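Local coordinates for putative Oleoyl-[acyl-carrier protein] thioesterase (Lactobacillus plantarum, PDB 2OWN) that probably hydrolyses the thioester of oleoyl-[acyl-carrier protein], releasing the free fatty acid, as other acyl-ACP thioesterases of the hotdog-fold superfamily do, at residues 13-18 with 79-84; 24-29 with 196-201; 33-38 with 68-73; 85-90 with 99-104. All coordinates share one frame; numbering follows the deposited sequence.

Contact 1. Residues 13-18 with 79-84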
# COMPACT_ATOMS: atom_id res chain seq x y z
N SER B 13 -15.15 16.56 5.73
CA SER B 13 -15.24 15.50 4.71
C SER B 13 -14.42 15.76 3.45
O SER B 13 -14.10 16.91 3.13
CB SER B 13 -16.70 15.19 4.31
OG SER B 13 -17.29 16.23 3.57
N GLU B 14 -14.08 14.66 2.76
CA GLU B 14 -13.34 14.68 1.50
C GLU B 14 -13.67 13.44 0.67
O GLU B 14 -14.07 12.41 1.23
CB GLU B 14 -11.82 14.76 1.73
CG GLU B 14 -11.13 13.49 2.33
CD GLU B 14 -9.67 13.71 2.59
OE1 GLU B 14 -9.35 14.63 3.35
OE2 GLU B 14 -8.83 12.92 2.10
N GLN B 15 -13.46 13.54 -0.64
CA GLN B 15 -13.68 12.44 -1.59
C GLN B 15 -12.36 11.70 -1.82
O GLN B 15 -11.27 12.31 -1.75
CB GLN B 15 -14.28 12.94 -2.90
CG GLN B 15 -15.69 13.54 -2.74
CD GLN B 15 -16.30 14.07 -4.03
OE1 GLN B 15 -15.94 13.65 -5.14
NE2 GLN B 15 -17.25 14.99 -3.90
N HIS B 16 -12.45 10.40 -2.05
CA HIS B 16 -11.29 9.54 -2.32
C HIS B 16 -11.65 8.48 -3.35
O HIS B 16 -12.62 7.74 -3.17
CB HIS B 16 -10.75 8.87 -1.05
CG HIS B 16 -9.55 7.99 -1.31
ND1 HIS B 16 -8.27 8.49 -1.38
CD2 HIS B 16 -9.46 6.67 -1.56
CE1 HIS B 16 -7.44 7.51 -1.66
NE2 HIS B 16 -8.13 6.39 -1.77
N ARG B 17 -10.81 8.38 -4.38
CA ARG B 17 -10.93 7.41 -5.45
C ARG B 17 -10.15 6.19 -4.96
O ARG B 17 -8.92 6.28 -4.76
CB ARG B 17 -10.41 8.00 -6.77
CG ARG B 17 -10.34 7.07 -7.96
CD ARG B 17 -9.07 6.21 -8.00
NE ARG B 17 -9.12 5.42 -9.20
CZ ARG B 17 -8.66 5.78 -10.39
NH1 ARG B 17 -8.05 6.96 -10.64
NH2 ARG B 17 -8.81 4.91 -11.37
N ILE B 18 -10.84 5.05 -4.85
CA ILE B 18 -10.23 3.78 -4.44
C ILE B 18 -9.48 3.23 -5.66
O ILE B 18 -10.10 3.03 -6.71
CB ILE B 18 -11.28 2.75 -3.96
CG1 ILE B 18 -12.08 3.26 -2.75
CG2 ILE B 18 -10.63 1.38 -3.61
CD1 ILE B 18 -11.29 3.40 -1.45
N ASP B 79 -12.07 1.70 -8.02
CA ASP B 79 -12.54 2.86 -8.82
C ASP B 79 -13.80 3.58 -8.31
O ASP B 79 -14.32 4.47 -9.00
CB ASP B 79 -12.65 2.49 -10.33
CG ASP B 79 -11.35 1.94 -10.90
OD1 ASP B 79 -10.28 2.21 -10.34
OD2 ASP B 79 -11.40 1.20 -11.90
N GLU B 80 -14.24 3.27 -7.08
CA GLU B 80 -15.39 3.90 -6.46
C GLU B 80 -14.87 5.19 -5.82
O GLU B 80 -13.77 5.19 -5.23
CB GLU B 80 -16.03 3.00 -5.40
CG GLU B 80 -17.36 3.52 -4.88
CD GLU B 80 -17.96 2.70 -3.75
OE1 GLU B 80 -17.41 1.65 -3.36
OE2 GLU B 80 -19.00 3.15 -3.24
N VAL B 81 -15.64 6.26 -5.94
CA VAL B 81 -15.30 7.56 -5.35
C VAL B 81 -16.12 7.56 -4.06
O VAL B 81 -17.35 7.67 -4.12
CB VAL B 81 -15.61 8.74 -6.28
CG1 VAL B 81 -15.29 10.07 -5.60
CG2 VAL B 81 -14.79 8.62 -7.56
N VAL B 82 -15.43 7.38 -2.93
CA VAL B 82 -16.05 7.38 -1.58
C VAL B 82 -15.83 8.71 -0.89
O VAL B 82 -14.83 9.38 -1.16
CB VAL B 82 -15.52 6.24 -0.65
CG1 VAL B 82 -15.87 4.88 -1.23
CG2 VAL B 82 -13.99 6.37 -0.33
N THR B 83 -16.75 9.06 0.01
CA THR B 83 -16.72 10.27 0.82
C THR B 83 -16.34 9.82 2.24
O THR B 83 -17.02 8.95 2.80
CB THR B 83 -18.08 10.99 0.78
OG1 THR B 83 -18.33 11.40 -0.57
CG2 THR B 83 -18.10 12.22 1.68
N ILE B 84 -15.23 10.37 2.77
CA ILE B 84 -14.74 10.06 4.13
C ILE B 84 -15.06 11.28 5.01
O ILE B 84 -14.40 12.32 4.86
CB ILE B 84 -13.21 9.72 4.25
CG1 ILE B 84 -12.76 8.63 3.27
CG2 ILE B 84 -12.86 9.31 5.70
CD1 ILE B 84 -12.53 9.08 1.86
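Backbone hydrogen bonds pair Glu-14 with Ile-84 and His-16 with Val-82, each residue giving its N-H to the other's carbonyl. Ile-84 N reaches Glu-14 O at 2.8 Å almost head-on to the carbonyl, whereas the return bond from Glu-14 N to Ile-84 O is longer, 3.2 Å, and arrives well above the carbonyl plane. Past the end of the regular pairing, Ile-18 N still binds Glu-80 O, and Asp-79 N binds Ile-18 O. The non-hydrogen-bonded pairs, Gln-15 with Thr-83 and Arg-17 with Val-81, bring CA-H groups such as that of Gln-15 against Val-82 O. This antiparallel ladder sets strand 12-17 beside strand 81-91 in the N-terminal hotdog domain. On the face of His-16, Val-82 and Ile-84, which turns to helix 31-48, Ile-84 CD1 presses on His-16 CB at 3.4 Å. With CG anti to the backbone N (chi1 -180°), the imidazole is carried out on the helix side, where NE2 hydrogen-bonds Glu-22. Past the strand end, Ile-18 CD1 packs against Val-82 CG2 at 4.2 Å. Across the other face Gln-15 OE1 lies 3.7 Å from Val-81 CG1. The charged contact is a salt bridge beyond the last pair of the ladder, at the C-terminal end of strand 12-17: Arg-17 NH2 meets Asp-79 OD1 at 3.2 Å, in the guanidinium plane but from above the carboxylate, the two planes being 68° apart. The same NH2 also makes a salt bridge to Asp-44 of the second subunit.

Contact 2. Residues 24-29 with 196-201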
# COMPACT_ATOMS: atom_id res chain seq x y z
N ASP B 24 -7.68 -5.64 -2.62
CA ASP B 24 -7.20 -7.03 -2.57
C ASP B 24 -7.54 -7.65 -3.94
O ASP B 24 -7.99 -6.93 -4.88
CB ASP B 24 -7.75 -7.79 -1.31
CG ASP B 24 -9.28 -7.97 -1.27
OD1 ASP B 24 -9.96 -7.99 -2.31
OD2 ASP B 24 -9.80 -8.11 -0.15
N ARG B 25 -7.34 -8.96 -4.06
CA ARG B 25 -7.65 -9.70 -5.31
C ARG B 25 -9.14 -9.74 -5.74
O ARG B 25 -9.41 -9.98 -6.92
CB ARG B 25 -7.05 -11.12 -5.31
CG ARG B 25 -7.52 -12.07 -4.19
CD ARG B 25 -7.01 -13.48 -4.42
NE ARG B 25 -7.50 -14.03 -5.69
CZ ARG B 25 -7.19 -15.22 -6.22
NH1 ARG B 25 -6.36 -16.09 -5.61
NH2 ARG B 25 -7.72 -15.55 -7.39
N THR B 26 -10.08 -9.48 -4.81
CA THR B 26 -11.53 -9.45 -5.11
C THR B 26 -12.03 -8.07 -5.66
O THR B 26 -13.24 -7.93 -5.90
CB THR B 26 -12.38 -9.83 -3.86
OG1 THR B 26 -12.38 -8.79 -2.88
CG2 THR B 26 -11.89 -11.17 -3.22
N GLY B 27 -11.14 -7.09 -5.87
CA GLY B 27 -11.52 -5.75 -6.35
C GLY B 27 -12.19 -4.86 -5.31
O GLY B 27 -12.92 -3.94 -5.68
N ARG B 28 -11.92 -5.12 -4.03
CA ARG B 28 -12.48 -4.36 -2.89
C ARG B 28 -11.36 -3.91 -1.98
O ARG B 28 -10.36 -4.64 -1.83
CB ARG B 28 -13.44 -5.23 -2.12
CG ARG B 28 -14.64 -5.69 -2.96
CD ARG B 28 -15.58 -6.67 -2.28
NE ARG B 28 -14.87 -7.80 -1.65
CZ ARG B 28 -15.35 -9.02 -1.41
NH1 ARG B 28 -16.60 -9.40 -1.77
NH2 ARG B 28 -14.53 -9.92 -0.82
N ALA B 29 -11.54 -2.74 -1.37
CA ALA B 29 -10.58 -2.12 -0.45
C ALA B 29 -10.25 -3.02 0.73
O ALA B 29 -11.12 -3.70 1.26
CB ALA B 29 -11.09 -0.76 0.07
N PHE B 196 -10.26 -19.07 2.99
CA PHE B 196 -11.16 -18.40 3.93
C PHE B 196 -11.51 -17.00 3.39
O PHE B 196 -12.68 -16.63 3.32
CB PHE B 196 -10.56 -18.28 5.34
CG PHE B 196 -11.46 -17.58 6.33
CD1 PHE B 196 -11.41 -16.18 6.47
CD2 PHE B 196 -12.39 -18.31 7.08
CE1 PHE B 196 -12.27 -15.50 7.37
CE2 PHE B 196 -13.27 -17.65 8.00
CZ PHE B 196 -13.21 -16.25 8.15
N LEU B 197 -10.47 -16.21 3.08
CA LEU B 197 -10.61 -14.80 2.60
C LEU B 197 -11.44 -14.63 1.34
O LEU B 197 -12.19 -13.65 1.24
CB LEU B 197 -9.23 -14.13 2.43
CG LEU B 197 -8.36 -14.00 3.69
CD1 LEU B 197 -6.97 -13.51 3.32
CD2 LEU B 197 -9.02 -13.08 4.71
N LEU B 198 -11.31 -15.57 0.40
CA LEU B 198 -12.07 -15.56 -0.87
C LEU B 198 -13.57 -15.92 -0.74
O LEU B 198 -14.29 -15.73 -1.71
CB LEU B 198 -11.38 -16.42 -1.95
CG LEU B 198 -10.04 -15.86 -2.46
CD1 LEU B 198 -9.29 -16.92 -3.28
CD2 LEU B 198 -10.21 -14.54 -3.26
N GLN B 199 -14.02 -16.44 0.42
CA GLN B 199 -15.46 -16.76 0.63
C GLN B 199 -16.04 -16.13 1.92
O GLN B 199 -17.01 -16.65 2.50
CB GLN B 199 -15.64 -18.28 0.54
CG GLN B 199 -17.08 -18.72 0.23
CD GLN B 199 -17.26 -20.16 -0.16
OE1 GLN B 199 -16.29 -20.94 -0.28
NE2 GLN B 199 -18.52 -20.54 -0.35
N HIS B 200 -15.48 -14.99 2.33
CA HIS B 200 -15.90 -14.23 3.52
C HIS B 200 -15.74 -12.72 3.31
O HIS B 200 -14.71 -12.29 2.78
CB HIS B 200 -15.17 -14.68 4.79
CG HIS B 200 -15.53 -16.05 5.25
ND1 HIS B 200 -14.87 -17.18 4.80
CD2 HIS B 200 -16.53 -16.49 6.05
CE1 HIS B 200 -15.44 -18.25 5.32
NE2 HIS B 200 -16.45 -17.86 6.09
N ASP B 201 -16.76 -11.95 3.69
CA ASP B 201 -16.80 -10.48 3.63
C ASP B 201 -16.80 -9.94 5.05
O ASP B 201 -17.39 -10.55 5.94
CB ASP B 201 -18.04 -9.98 2.88
CG ASP B 201 -17.96 -10.19 1.37
OD1 ASP B 201 -16.92 -10.64 0.86
OD2 ASP B 201 -18.96 -9.88 0.69
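A surface junction between the two hotdog domains brings the loop leading into helix 31-48, in the N-terminal domain, up to the turn that follows helix 194-197 in the C-terminal one, where Leu-198 meets Arg-25 and Thr-26 and Asp-201 meets Arg-28. Leu-198 CD2 rests on Arg-25 CD at 3.6 Å and on Thr-26 CG2 at 3.8 Å, while its CD1 lies over one face of the Arg-25 guanidinium. The arginine chain, bent at its third torsion (chi3 -61°), crosses the leucine at about a right angle, and its NH2 forms a salt bridge with the C-terminal carboxylate of Gln-262. With an alanine here, one flank of Leu-198 is likely to lose its cover and that terminal carboxylate its mate. Both segments form type I beta turns; the first, Asp-24 to Gly-27, is also an Asx turn, since Asp-24 OD1 accepts from Thr-26 N at 2.9 Å and, through its syn lone pair, from Thr-26 OG1. Beside Leu-198, Arg-28 NH1 makes a salt bridge with Asp-201 OD1 at 2.9 Å; this oxygen lies obliquely to the guanidinium, almost as near NH2, an ion pair without a straight N-H bond. Asp-201 OD2 has a second cationic partner in Arg-255, and Phe-170 of the second subunit packs on Arg-25 and Leu-198.

Contact 3. Residues 33-38 with 68-73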
# COMPACT_ATOMS: atom_id res chain seq x y z
N THR B 33 -6.31 -0.15 3.83
CA THR B 33 -6.83 1.02 3.07
C THR B 33 -7.94 1.78 3.81
O THR B 33 -7.93 3.01 3.79
CB THR B 33 -7.34 0.63 1.67
OG1 THR B 33 -6.22 0.21 0.90
CG2 THR B 33 -8.07 1.82 0.92
N LEU B 34 -8.87 1.04 4.43
CA LEU B 34 -10.01 1.63 5.18
C LEU B 34 -9.51 2.54 6.30
O LEU B 34 -9.97 3.69 6.39
CB LEU B 34 -10.95 0.55 5.76
CG LEU B 34 -12.29 1.04 6.32
CD1 LEU B 34 -13.16 1.58 5.20
CD2 LEU B 34 -13.01 -0.08 7.04
N ILE B 35 -8.56 2.05 7.11
CA ILE B 35 -7.93 2.85 8.19
C ILE B 35 -7.07 3.98 7.58
O ILE B 35 -7.09 5.10 8.10
CB ILE B 35 -7.11 1.98 9.19
CG1 ILE B 35 -8.04 1.00 9.92
CG2 ILE B 35 -6.36 2.82 10.22
CD1 ILE B 35 -9.15 1.62 10.76
N ASP B 36 -6.32 3.67 6.51
CA ASP B 36 -5.48 4.67 5.78
C ASP B 36 -6.26 5.94 5.37
O ASP B 36 -5.83 7.06 5.67
CB ASP B 36 -4.79 4.08 4.53
CG ASP B 36 -3.53 3.26 4.80
OD1 ASP B 36 -2.87 3.38 5.86
OD2 ASP B 36 -3.16 2.51 3.87
N ILE B 37 -7.42 5.73 4.72
CA ILE B 37 -8.29 6.85 4.25
C ILE B 37 -9.03 7.55 5.40
O ILE B 37 -9.30 8.74 5.28
CB ILE B 37 -9.23 6.44 3.06
CG1 ILE B 37 -10.35 5.47 3.47
CG2 ILE B 37 -8.36 5.89 1.89
CD1 ILE B 37 -11.20 4.96 2.30
N ALA B 38 -9.39 6.82 6.47
CA ALA B 38 -10.04 7.40 7.67
C ALA B 38 -9.06 8.38 8.35
O ALA B 38 -9.42 9.53 8.61
CB ALA B 38 -10.48 6.33 8.66
N TYR B 68 -10.12 0.83 18.24
CA TYR B 68 -10.97 0.97 17.03
C TYR B 68 -12.14 -0.04 17.09
O TYR B 68 -11.94 -1.18 17.50
CB TYR B 68 -10.29 0.73 15.67
CG TYR B 68 -9.41 1.80 15.12
CD1 TYR B 68 -9.96 3.03 14.68
CD2 TYR B 68 -8.04 1.56 14.86
CE1 TYR B 68 -9.14 4.06 14.10
CE2 TYR B 68 -7.20 2.57 14.28
CZ TYR B 68 -7.76 3.81 13.90
OH TYR B 68 -6.96 4.80 13.35
N ALA B 69 -13.33 0.42 16.69
CA ALA B 69 -14.55 -0.40 16.54
C ALA B 69 -15.03 -0.00 15.13
O ALA B 69 -15.29 1.18 14.91
CB ALA B 69 -15.59 -0.08 17.58
N ILE B 70 -15.09 -0.96 14.20
CA ILE B 70 -15.47 -0.72 12.79
C ILE B 70 -16.72 -1.54 12.45
O ILE B 70 -16.70 -2.74 12.67
CB ILE B 70 -14.32 -1.13 11.82
CG1 ILE B 70 -12.95 -0.54 12.26
CG2 ILE B 70 -14.65 -0.73 10.37
CD1 ILE B 70 -11.79 -0.99 11.40
N ASP B 71 -17.77 -0.87 11.97
CA ASP B 71 -19.05 -1.47 11.55
C ASP B 71 -19.01 -1.37 10.03
O ASP B 71 -19.10 -0.27 9.51
CB ASP B 71 -20.23 -0.69 12.16
CG ASP B 71 -21.62 -1.25 11.78
OD1 ASP B 71 -21.74 -2.34 11.19
OD2 ASP B 71 -22.62 -0.58 12.12
N ILE B 72 -18.90 -2.52 9.34
CA ILE B 72 -18.81 -2.57 7.87
C ILE B 72 -20.10 -3.09 7.20
O ILE B 72 -20.48 -4.24 7.42
CB ILE B 72 -17.58 -3.44 7.42
CG1 ILE B 72 -16.28 -2.90 8.03
CG2 ILE B 72 -17.46 -3.49 5.88
CD1 ILE B 72 -15.06 -3.71 7.73
N THR B 73 -20.76 -2.22 6.41
CA THR B 73 -21.96 -2.56 5.61
C THR B 73 -21.39 -3.27 4.36
O THR B 73 -21.83 -4.36 4.00
CB THR B 73 -22.81 -1.33 5.27
OG1 THR B 73 -23.29 -0.75 6.49
CG2 THR B 73 -24.01 -1.70 4.39
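Leu-34 and Ile-35 of helix 31-48 pack on Tyr-68, Ile-70 and Ile-72 of strand 61-72 in a buried, largely apolar helix-on-sheet contact with no hydrogen bond across it, its centre about 6 Å from the centre of the chain. The two segment axes run 110° apart and approach to 11.8 Å, a gap bridged by side chains alone. Ile-35 carries most of it: its CD1 sits over the middle of the Tyr-68 ring, 4.0 Å from the ring centroid and 6° off the normal, a CH-pi contact. The other branch, CG2, points anti to the backbone N and lies by the phenol oxygen, 3.8 Å from Tyr-68 OH. The same CD1 also touches Ile-70 CD1 at 3.8 Å, so one methyl is shared by the ring and its neighbour two residues along the strand. One residue earlier in the helix, Leu-34 CD2 slides past Ile-70 CG2 at 3.8 Å and comes to 4.2 Å from Ile-72 CD1. Leu-34 also meets Ile-102 of strand 95-103, and strands 109-121 and 200-209 hold strand 61-72 from its two edges. A long helix lying across a curved antiparallel sheet, filling its concave side with aliphatic side chains, is the hallmark of the hotdog fold.

Contact 4. Residues 85-90 with 99-104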
# COMPACT_ATOMS: atom_id res chain seq x y z
N ALA B 85 -16.07 11.15 5.87
CA ALA B 85 -16.49 12.20 6.83
C ALA B 85 -15.84 11.85 8.17
O ALA B 85 -15.79 10.66 8.52
CB ALA B 85 -17.99 12.27 6.95
N VAL B 86 -15.36 12.86 8.90
CA VAL B 86 -14.69 12.69 10.21
C VAL B 86 -15.13 13.77 11.23
O VAL B 86 -15.48 14.88 10.83
CB VAL B 86 -13.14 12.67 10.02
CG1 VAL B 86 -12.60 14.02 9.52
CG2 VAL B 86 -12.43 12.25 11.31
N ARG B 87 -15.10 13.42 12.52
CA ARG B 87 -15.49 14.32 13.63
C ARG B 87 -14.79 13.97 14.95
O ARG B 87 -14.84 12.81 15.37
CB ARG B 87 -17.02 14.28 13.79
CG ARG B 87 -17.62 15.18 14.89
CD ARG B 87 -19.15 15.27 14.80
NE ARG B 87 -19.85 14.02 15.13
CZ ARG B 87 -21.18 13.81 15.06
NH1 ARG B 87 -22.04 14.75 14.64
NH2 ARG B 87 -21.66 12.61 15.41
N GLY B 88 -14.17 14.97 15.59
CA GLY B 88 -13.53 14.85 16.91
C GLY B 88 -14.74 15.16 17.78
O GLY B 88 -14.94 16.31 18.18
N SER B 89 -15.54 14.13 18.02
CA SER B 89 -16.82 14.21 18.75
C SER B 89 -16.76 14.70 20.19
O SER B 89 -17.50 15.63 20.55
CB SER B 89 -17.52 12.84 18.69
OG SER B 89 -17.73 12.49 17.34
N ALA B 90 -15.89 14.08 20.99
CA ALA B 90 -15.74 14.43 22.41
C ALA B 90 -14.42 13.96 23.05
O ALA B 90 -13.61 13.30 22.39
CB ALA B 90 -16.92 13.86 23.19
N GLU B 99 -14.90 9.81 15.67
CA GLU B 99 -15.78 9.07 14.76
C GLU B 99 -15.44 9.33 13.28
O GLU B 99 -15.00 10.44 12.94
CB GLU B 99 -17.24 9.44 15.01
CG GLU B 99 -17.79 8.92 16.32
CD GLU B 99 -19.19 9.38 16.53
OE1 GLU B 99 -19.41 10.50 17.05
OE2 GLU B 99 -20.11 8.60 16.25
N PHE B 100 -15.66 8.31 12.44
CA PHE B 100 -15.43 8.38 10.97
C PHE B 100 -16.58 7.68 10.23
O PHE B 100 -17.06 6.64 10.71
CB PHE B 100 -14.15 7.66 10.50
CG PHE B 100 -12.91 7.95 11.31
CD1 PHE B 100 -12.72 7.33 12.56
CD2 PHE B 100 -11.85 8.71 10.76
CE1 PHE B 100 -11.55 7.55 13.32
CE2 PHE B 100 -10.65 8.92 11.52
CZ PHE B 100 -10.50 8.34 12.80
N TRP B 101 -16.97 8.21 9.07
CA TRP B 101 -18.02 7.63 8.21
C TRP B 101 -17.50 7.56 6.78
O TRP B 101 -17.09 8.59 6.24
CB TRP B 101 -19.29 8.47 8.19
CG TRP B 101 -19.95 8.60 9.48
CD1 TRP B 101 -21.02 7.88 9.92
CD2 TRP B 101 -19.62 9.51 10.52
NE1 TRP B 101 -21.38 8.28 11.18
CE2 TRP B 101 -20.53 9.28 11.58
CE3 TRP B 101 -18.62 10.51 10.67
CZ2 TRP B 101 -20.49 10.02 12.80
CZ3 TRP B 101 -18.57 11.26 11.88
CH2 TRP B 101 -19.51 11.00 12.93
N ILE B 102 -17.48 6.35 6.20
CA ILE B 102 -17.07 6.12 4.81
C ILE B 102 -18.42 5.89 4.12
O ILE B 102 -19.14 4.94 4.51
CB ILE B 102 -16.13 4.91 4.63
CG1 ILE B 102 -14.91 4.98 5.57
CG2 ILE B 102 -15.68 4.80 3.19
CD1 ILE B 102 -14.04 6.17 5.41
N ARG B 103 -18.76 6.76 3.14
CA ARG B 103 -20.02 6.72 2.38
C ARG B 103 -19.77 6.63 0.88
O ARG B 103 -18.71 7.06 0.39
CB ARG B 103 -20.85 7.97 2.68
CG ARG B 103 -21.25 8.16 4.14
CD ARG B 103 -22.16 9.39 4.29
NE ARG B 103 -22.68 9.58 5.66
CZ ARG B 103 -22.18 10.36 6.63
NH1 ARG B 103 -21.09 11.14 6.47
NH2 ARG B 103 -22.81 10.39 7.82
N ASP B 104 -20.76 6.09 0.14
CA ASP B 104 -20.67 5.96 -1.35
C ASP B 104 -21.07 7.28 -2.04
O ASP B 104 -21.46 8.24 -1.35
CB ASP B 104 -21.45 4.72 -1.89
CG ASP B 104 -22.99 4.80 -1.78
OD1 ASP B 104 -23.61 5.85 -1.45
OD2 ASP B 104 -23.61 3.75 -2.05
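Glu-99, a buried carboxylate, meets a hydroxyl and an arginine of the facing strand through one oxygen: Ser-89 OG donates to Glu-99 OE1 at 2.6 Å, on the anti lone pair, and Arg-87 NH2 makes a long salt bridge to OE1 at 3.5 Å, its hydrogen bond weak, with OE1 in the guanidinium plane. The other oxygen, OE2, is hydrogen-bonded to Tyr-112. CG anti to the carbonyl carbon (chi1 -70°) sends the extended glutamate chain alongside Arg-87 to Ser-89. Were this residue an alanine, the Arg-87 guanidinium would be likely to lose its counter-charge and Ser-89 OG its acceptor. These groups stand on the hairpin of strands 81-91 and 95-103, held by hydrogen-bonded pairs Ala-85 with Trp-101 and Arg-87 with Glu-99; Trp-101 N to Ala-85 O is 2.8 Å. Gly-88 is the centre of an inverse gamma turn, and Ser-89 and Ala-90 both face Tyr-97 in a classic beta bulge, where the strand departs from regular pairing. Sharing the face of Arg-87 and Glu-99, Trp-101 lays its ring edge along the facing backbone, CZ3 3.9 Å from Arg-87 CB, while CH2 lies 3.7 Å from Arg-87 NH2; guanidinium and indole planes are 85° apart. On the reverse face Val-86 CG2 packs 3.6 Å from Phe-100 CD2, side by side, on the side of helix 31-48, where Phe-100 rests on Ala-38 and Ser-42.

Overall arrangement
Contacts 1, 3 and 4 belong to the N-terminal hotdog domain, their centres 10 to 13 Å apart. Contacts 1 and 4 share strand 81-91, which has strand 12-17 on one side and strand 95-103 on the other; contact 3 brings in helix 31-48, whose Ile-37 and Ala-38 meet Ile-84 and Phe-100 of the other two. Along the chain, contact 3 falls between the two segments of contact 1, and contact 4 comes after both. Contact 2 reaches farthest in sequence, linking the loop before that helix to the C-terminal hotdog domain, about 25 Å from contact 4 between centres. Contacts 1, 2 and 3 also touch the second subunit, so domain packing and dimer interface lie close together.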